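Local coordinates for protein Asp/Glu-specific dipeptidyl-peptidase (Flavobacterium psychrophilum, PDB 5JXF) that removes dipeptides from the N-terminus of oligopeptides as a serine protease, with strict specificity for Asp or Glu at the P1 position, at residues A77-N82 / S87-P92; E134-T139 / S239-Y244. One frame throughout, in Å; residues are numbered along the deposited sequence.

Contact 1. Residues A77-N82 / S87-P92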
loop_
_atom_site.group_PDB
_atom_site.type_symbol
_atom_site.label_atom_id
_atom_site.label_comp_id
_atom_site.label_asym_id
_atom_site.label_seq_id
_atom_site.Cartn_x
_atom_site.Cartn_y
_atom_site.Cartn_z
ATOM N N ALA A 77 -17.681 13.448 32.588
ATOM C CA ALA A 77 -17.679 12.100 32.050
ATOM C C ALA A 77 -16.354 11.761 31.335
ATOM O O ALA A 77 -16.205 10.659 30.784
ATOM C CB ALA A 77 -18.867 11.923 31.105
ATOM N N VAL A 78 -15.402 12.695 31.340
ATOM C CA VAL A 78 -14.130 12.475 30.635
ATOM C C VAL A 78 -12.884 12.652 31.520
ATOM O O VAL A 78 -12.255 13.712 31.546
ATOM C CB VAL A 78 -14.018 13.400 29.411
ATOM C CG1 VAL A 78 -12.813 13.019 28.567
ATOM C CG2 VAL A 78 -15.295 13.284 28.551
ATOM N N PRO A 79 -12.513 11.589 32.239
ATOM C CA PRO A 79 -11.320 11.712 33.079
ATOM C C PRO A 79 -10.004 11.364 32.358
ATOM O O PRO A 79 -9.972 10.645 31.334
ATOM C CB PRO A 79 -11.593 10.717 34.208
ATOM C CG PRO A 79 -12.447 9.638 33.545
ATOM C CD PRO A 79 -13.281 10.354 32.510
ATOM N N HIS A 80 -8.930 11.904 32.916
ATOM C CA HIS A 80 -7.558 11.592 32.549
ATOM C C HIS A 80 -7.265 10.162 32.969
ATOM O O HIS A 80 -7.465 9.814 34.131
ATOM C CB HIS A 80 -6.601 12.557 33.260
ATOM C CG HIS A 80 -5.387 12.934 32.495
ATOM N ND1 HIS A 80 -4.870 12.161 31.460
ATOM C CD2 HIS A 80 -4.546 13.983 32.611
ATOM C CE1 HIS A 80 -3.800 12.739 30.975
ATOM N NE2 HIS A 80 -3.569 13.849 31.665
ATOM N N PHE A 81 -6.762 9.344 32.050
ATOM C CA PHE A 81 -6.486 7.938 32.350
ATOM C C PHE A 81 -4.992 7.706 32.564
ATOM O O PHE A 81 -4.203 7.707 31.623
ATOM C CB PHE A 81 -7.014 7.029 31.220
ATOM C CG PHE A 81 -6.968 5.563 31.548
ATOM C CD1 PHE A 81 -8.039 4.953 32.169
ATOM C CD2 PHE A 81 -5.855 4.798 31.228
ATOM C CE1 PHE A 81 -8.014 3.593 32.472
ATOM C CE2 PHE A 81 -5.821 3.439 31.522
ATOM C CZ PHE A 81 -6.900 2.841 32.156
ATOM N N ASN A 82 -4.618 7.526 33.822
ATOM C CA ASN A 82 -3.227 7.393 34.240
ATOM C C ASN A 82 -2.295 8.491 33.764
ATOM O O ASN A 82 -1.109 8.246 33.604
ATOM C CB ASN A 82 -2.669 6.051 33.789
ATOM C CG ASN A 82 -1.658 5.494 34.769
ATOM O OD1 ASN A 82 -1.660 5.857 35.956
ATOM N ND2 ASN A 82 -0.791 4.608 34.292
ATOM N N SER A 87 -10.086 8.666 28.912
ATOM C CA SER A 87 -11.098 7.643 29.104
ATOM C C SER A 87 -12.438 8.357 29.239
ATOM O O SER A 87 -12.476 9.578 29.305
ATOM C CB SER A 87 -10.797 6.793 30.329
ATOM O OG SER A 87 -10.855 7.587 31.497
ATOM N N GLU A 88 -13.539 7.617 29.198
ATOM C CA GLU A 88 -14.840 8.253 29.314
ATOM C C GLU A 88 -15.799 7.375 30.105
ATOM O O GLU A 88 -15.791 6.158 29.976
ATOM C CB GLU A 88 -15.437 8.580 27.948
ATOM C CG GLU A 88 -15.673 7.372 27.067
ATOM C CD GLU A 88 -14.623 7.254 25.984
ATOM O OE1 GLU A 88 -13.476 7.671 26.235
ATOM O OE2 GLU A 88 -14.951 6.766 24.884
ATOM N N VAL A 89 -16.589 8.003 30.971
ATOM C CA VAL A 89 -17.572 7.274 31.767
ATOM C C VAL A 89 -18.803 6.935 30.926
ATOM O O VAL A 89 -19.406 7.827 30.330
ATOM C CB VAL A 89 -18.012 8.083 32.997
ATOM C CG1 VAL A 89 -18.762 7.173 33.938
ATOM C CG2 VAL A 89 -16.780 8.727 33.696
ATOM N N ILE A 90 -19.188 5.662 30.883
ATOM C CA ILE A 90 -20.307 5.277 30.016
ATOM C C ILE A 90 -21.392 4.544 30.800
ATOM O O ILE A 90 -22.266 3.893 30.243
ATOM C CB ILE A 90 -19.818 4.428 28.816
ATOM C CG1 ILE A 90 -19.041 3.196 29.257
ATOM C CG2 ILE A 90 -18.928 5.250 27.928
ATOM C CD1 ILE A 90 -18.993 2.109 28.151
ATOM N N SER A 91 -21.360 4.710 32.115
ATOM C CA SER A 91 -22.360 4.106 32.987
ATOM C C SER A 91 -22.475 4.802 34.316
ATOM O O SER A 91 -21.503 5.380 34.785
ATOM C CB SER A 91 -22.025 2.622 33.195
ATOM O OG SER A 91 -21.791 2.419 34.589
ATOM N N PRO A 92 -23.670 4.752 34.932
ATOM C CA PRO A 92 -23.704 5.392 36.256
ATOM C C PRO A 92 -23.055 4.579 37.378
ATOM O O PRO A 92 -23.261 4.936 38.535
ATOM C CB PRO A 92 -25.205 5.575 36.527
ATOM C CG PRO A 92 -25.895 4.433 35.672
ATOM C CD PRO A 92 -25.008 4.385 34.423
#

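Contact 2. Residues E134-T139 / S239-Y244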
loop_
_atom_site.group_PDB
_atom_site.type_symbol
_atom_site.label_atom_id
_atom_site.label_comp_id
_atom_site.label_asym_id
_atom_site.label_seq_id
_atom_site.Cartn_x
_atom_site.Cartn_y
_atom_site.Cartn_z
ATOM N N GLU A 134 -2.389 -1.831 40.654
ATOM C CA GLU A 134 -1.521 -0.947 41.417
ATOM C C GLU A 134 -0.967 0.124 40.492
ATOM O O GLU A 134 -0.636 -0.153 39.331
ATOM C CB GLU A 134 -0.381 -1.709 42.093
ATOM C CG GLU A 134 -0.844 -2.808 43.024
ATOM C CD GLU A 134 0.154 -3.088 44.135
ATOM O OE1 GLU A 134 0.861 -2.147 44.563
ATOM O OE2 GLU A 134 0.237 -4.253 44.579
ATOM N N ASN A 135 -0.917 1.348 41.010
ATOM C CA ASN A 135 -0.323 2.481 40.315
ATOM C C ASN A 135 -1.098 2.894 39.078
ATOM O O ASN A 135 -0.518 3.355 38.098
ATOM C CB ASN A 135 1.124 2.166 39.933
ATOM C CG ASN A 135 1.914 1.620 41.093
ATOM O OD1 ASN A 135 1.727 2.038 42.237
ATOM N ND2 ASN A 135 2.791 0.663 40.812
ATOM N N LEU A 136 -2.410 2.712 39.114
ATOM C CA LEU A 136 -3.261 3.182 38.033
ATOM C C LEU A 136 -4.251 4.165 38.610
ATOM O O LEU A 136 -5.061 3.804 39.453
ATOM C CB LEU A 136 -3.994 2.021 37.343
ATOM C CG LEU A 136 -5.016 2.369 36.256
ATOM C CD1 LEU A 136 -4.390 3.162 35.124
ATOM C CD2 LEU A 136 -5.661 1.097 35.689
ATOM N N VAL A 137 -4.181 5.404 38.152
ATOM C CA VAL A 137 -5.116 6.418 38.594
ATOM C C VAL A 137 -5.927 6.991 37.436
ATOM O O VAL A 137 -5.532 6.924 36.269
ATOM C CB VAL A 137 -4.394 7.558 39.323
ATOM C CG1 VAL A 137 -3.487 6.995 40.446
ATOM C CG2 VAL A 137 -3.602 8.399 38.346
ATOM N N VAL A 138 -7.077 7.544 37.790
ATOM C CA VAL A 138 -7.997 8.162 36.849
ATOM C C VAL A 138 -8.408 9.488 37.474
ATOM O O VAL A 138 -8.888 9.516 38.607
ATOM C CB VAL A 138 -9.227 7.265 36.592
ATOM C CG1 VAL A 138 -10.379 8.063 36.056
ATOM C CG2 VAL A 138 -8.869 6.109 35.643
ATOM N N THR A 139 -8.223 10.577 36.743
ATOM C CA THR A 139 -8.396 11.912 37.289
ATOM C C THR A 139 -9.543 12.697 36.670
ATOM O O THR A 139 -9.552 12.941 35.464
ATOM C CB THR A 139 -7.108 12.732 37.096
ATOM O OG1 THR A 139 -6.015 12.079 37.756
ATOM C CG2 THR A 139 -7.293 14.152 37.624
ATOM N N SER A 239 -10.634 -0.989 25.617
ATOM C CA SER A 239 -10.676 -1.812 26.828
ATOM C C SER A 239 -11.541 -1.093 27.869
ATOM O O SER A 239 -11.816 0.093 27.736
ATOM C CB SER A 239 -9.273 -2.090 27.368
ATOM O OG SER A 239 -8.590 -0.882 27.666
ATOM N N MET A 240 -11.998 -1.826 28.874
ATOM C CA MET A 240 -12.932 -1.275 29.845
ATOM C C MET A 240 -12.422 -1.426 31.258
ATOM O O MET A 240 -11.882 -2.461 31.637
ATOM C CB MET A 240 -14.301 -1.930 29.718
ATOM C CG MET A 240 -15.009 -1.581 28.415
ATOM S SD MET A 240 -16.694 -2.196 28.320
ATOM C CE MET A 240 -17.278 -1.405 26.816
ATOM N N PHE A 241 -12.598 -0.363 32.028
ATOM C CA PHE A 241 -12.174 -0.342 33.419
ATOM C C PHE A 241 -13.346 0.127 34.261
ATOM O O PHE A 241 -14.349 0.582 33.703
ATOM C CB PHE A 241 -10.966 0.579 33.584
ATOM C CG PHE A 241 -9.690 0.016 33.010
ATOM C CD1 PHE A 241 -9.437 0.074 31.644
ATOM C CD2 PHE A 241 -8.748 -0.589 33.835
ATOM C CE1 PHE A 241 -8.269 -0.442 31.128
ATOM C CE2 PHE A 241 -7.575 -1.102 33.323
ATOM C CZ PHE A 241 -7.335 -1.028 31.970
ATOM N N ARG A 242 -13.249 0.010 35.589
ATOM C CA ARG A 242 -14.304 0.550 36.446
ATOM C C ARG A 242 -13.690 1.347 37.597
ATOM O O ARG A 242 -12.800 0.858 38.277
ATOM C CB ARG A 242 -15.210 -0.546 37.006
ATOM C CG ARG A 242 -16.375 0.032 37.822
ATOM C CD ARG A 242 -17.160 -1.019 38.559
ATOM N NE ARG A 242 -17.526 -2.124 37.680
ATOM C CZ ARG A 242 -18.539 -2.082 36.822
ATOM N NH1 ARG A 242 -19.278 -0.981 36.725
ATOM N NH2 ARG A 242 -18.799 -3.134 36.052
ATOM N N VAL A 243 -14.148 2.578 37.779
ATOM C CA VAL A 243 -13.594 3.439 38.813
ATOM C C VAL A 243 -14.278 3.068 40.140
ATOM O O VAL A 243 -15.487 2.893 40.193
ATOM C CB VAL A 243 -13.804 4.930 38.495
ATOM C CG1 VAL A 243 -13.199 5.826 39.612
ATOM C CG2 VAL A 243 -13.220 5.286 37.144
ATOM N N TYR A 244 -13.496 2.911 41.197
ATOM C CA TYR A 244 -14.050 2.569 42.510
ATOM C C TYR A 244 -13.804 3.704 43.491
ATOM O O TYR A 244 -12.816 4.440 43.353
ATOM C CB TYR A 244 -13.433 1.275 43.034
ATOM C CG TYR A 244 -14.078 0.030 42.478
ATOM C CD1 TYR A 244 -13.807 -0.407 41.175
ATOM C CD2 TYR A 244 -14.951 -0.713 43.257
ATOM C CE1 TYR A 244 -14.404 -1.548 40.680
ATOM C CE2 TYR A 244 -15.556 -1.843 42.771
ATOM C CZ TYR A 244 -15.282 -2.263 41.485
ATOM O OH TYR A 244 -15.901 -3.394 41.029
#

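Contact 1. Residues A77-N82 / S87-P92
The F81 ring meets S87 obliquely: CD1 lies 3.8 Å from CB of S87, while the same ring makes an edge-to-face pair with F241 and also touches I96. Beside it in this β-hairpin of strands 80-81 and 85-89, the P79 ring sets CG 3.3 Å from OG of S87, and its CD packs against a methyl, CG2 of V89. S87 is therefore held between a proline and a phenylalanine on the facing arm. Its chi1 of 64° sets OG between its own N and carbonyl carbon, and from there the hydroxyl donates to O of P79 at 3.2 Å. It comes from above the plane of that carbonyl, well off the lone-pair directions, whereas the backbone N of S87 donates to the same oxygen head-on, at 3.1 Å and with a C=O...N angle of 175°. One acceptor is thus gripped by two donors of one residue. Without the hydroxyl, as with an alanine here, O of P79 would probably keep a single donor from 87-92, the backbone N of S87. P79 has no N-H to offer, so the pairing of the two arms runs one way, and its CD sits against O of S87 instead. Two residues further along, V89 N donates to O of A77 in the shorter and straighter of the two backbone bonds, 2.7 Å with an angle of 163° at the hydrogen, and CB of A77 packs on CB of V89. That A77 oxygen has a second visitor, the CA of E88, at 3.1 Å in a CA-H...O contact.

Contact 2. Residues E134-T139 / S239-Y244
L136 swings CG anti to its backbone N (chi1 175°), while F241 turns its ring to the side of its own N (chi1 -72°), and the two side chains meet between the loop before strand 138-146 and strand 239-245. The leucine touches with a single methyl: CD2 lies 3.8 Å from CE2 and 4.0 Å from CD2 of F241, approaching the ring obliquely. In a second pair two residues on, V138 offers CG1, the branch anti to its N, to CG2 of V243 at 4.1 Å; that valine branch lies beside its own N, as CG of F241 does. Methyl meets methyl here, and no hydrogen bond joins the two segments. The backbones stay well apart, with the closest CA atoms, those of V138 and V243, at 7.6 Å, so the contact is side chain against side chain rather than an edge shared by paired strands. The four residues are buried, and I96 of strand 95-98 touches V138, F241 and V243, filling in beside both pairs.

R242 and Y244, which make no contact with 134-139, carry polar links: R242 forms salt bridges with E130 and E722, and OH of Y244 is hydrogen-bonded to E130 while its ring makes a cation-pi contact with R210. Strands 80-81, 85-89, 95-98, 239-245, 197-214 and 138-146 pair in a closed ring, so the leucine, phenylalanine and valines pack inside a β-barrel, consistent with the chymotrypsin-like fold of S46 peptidases.

In the fold
Contacts 1 and 2 sit in the same curled antiparallel sheet, their centres about 9 Å apart, and segments 77-82 and 134-139 join them. N82 N lies 2.7 Å from V137 O and H80 N lies 2.8 Å from T139 O, both probable hydrogen bonds, while CB of P79 packs on CG1 of V138 at 3.5 Å. The joined core backs onto the probable charge relay system without being part of it: the F81 side chain is about 8 Å from that of S662 and 9 Å from that of H101, and the F241 side chain is about 10 Å from that of D237. The bound aspartic acid lies about 10 Å from the F81 side chain.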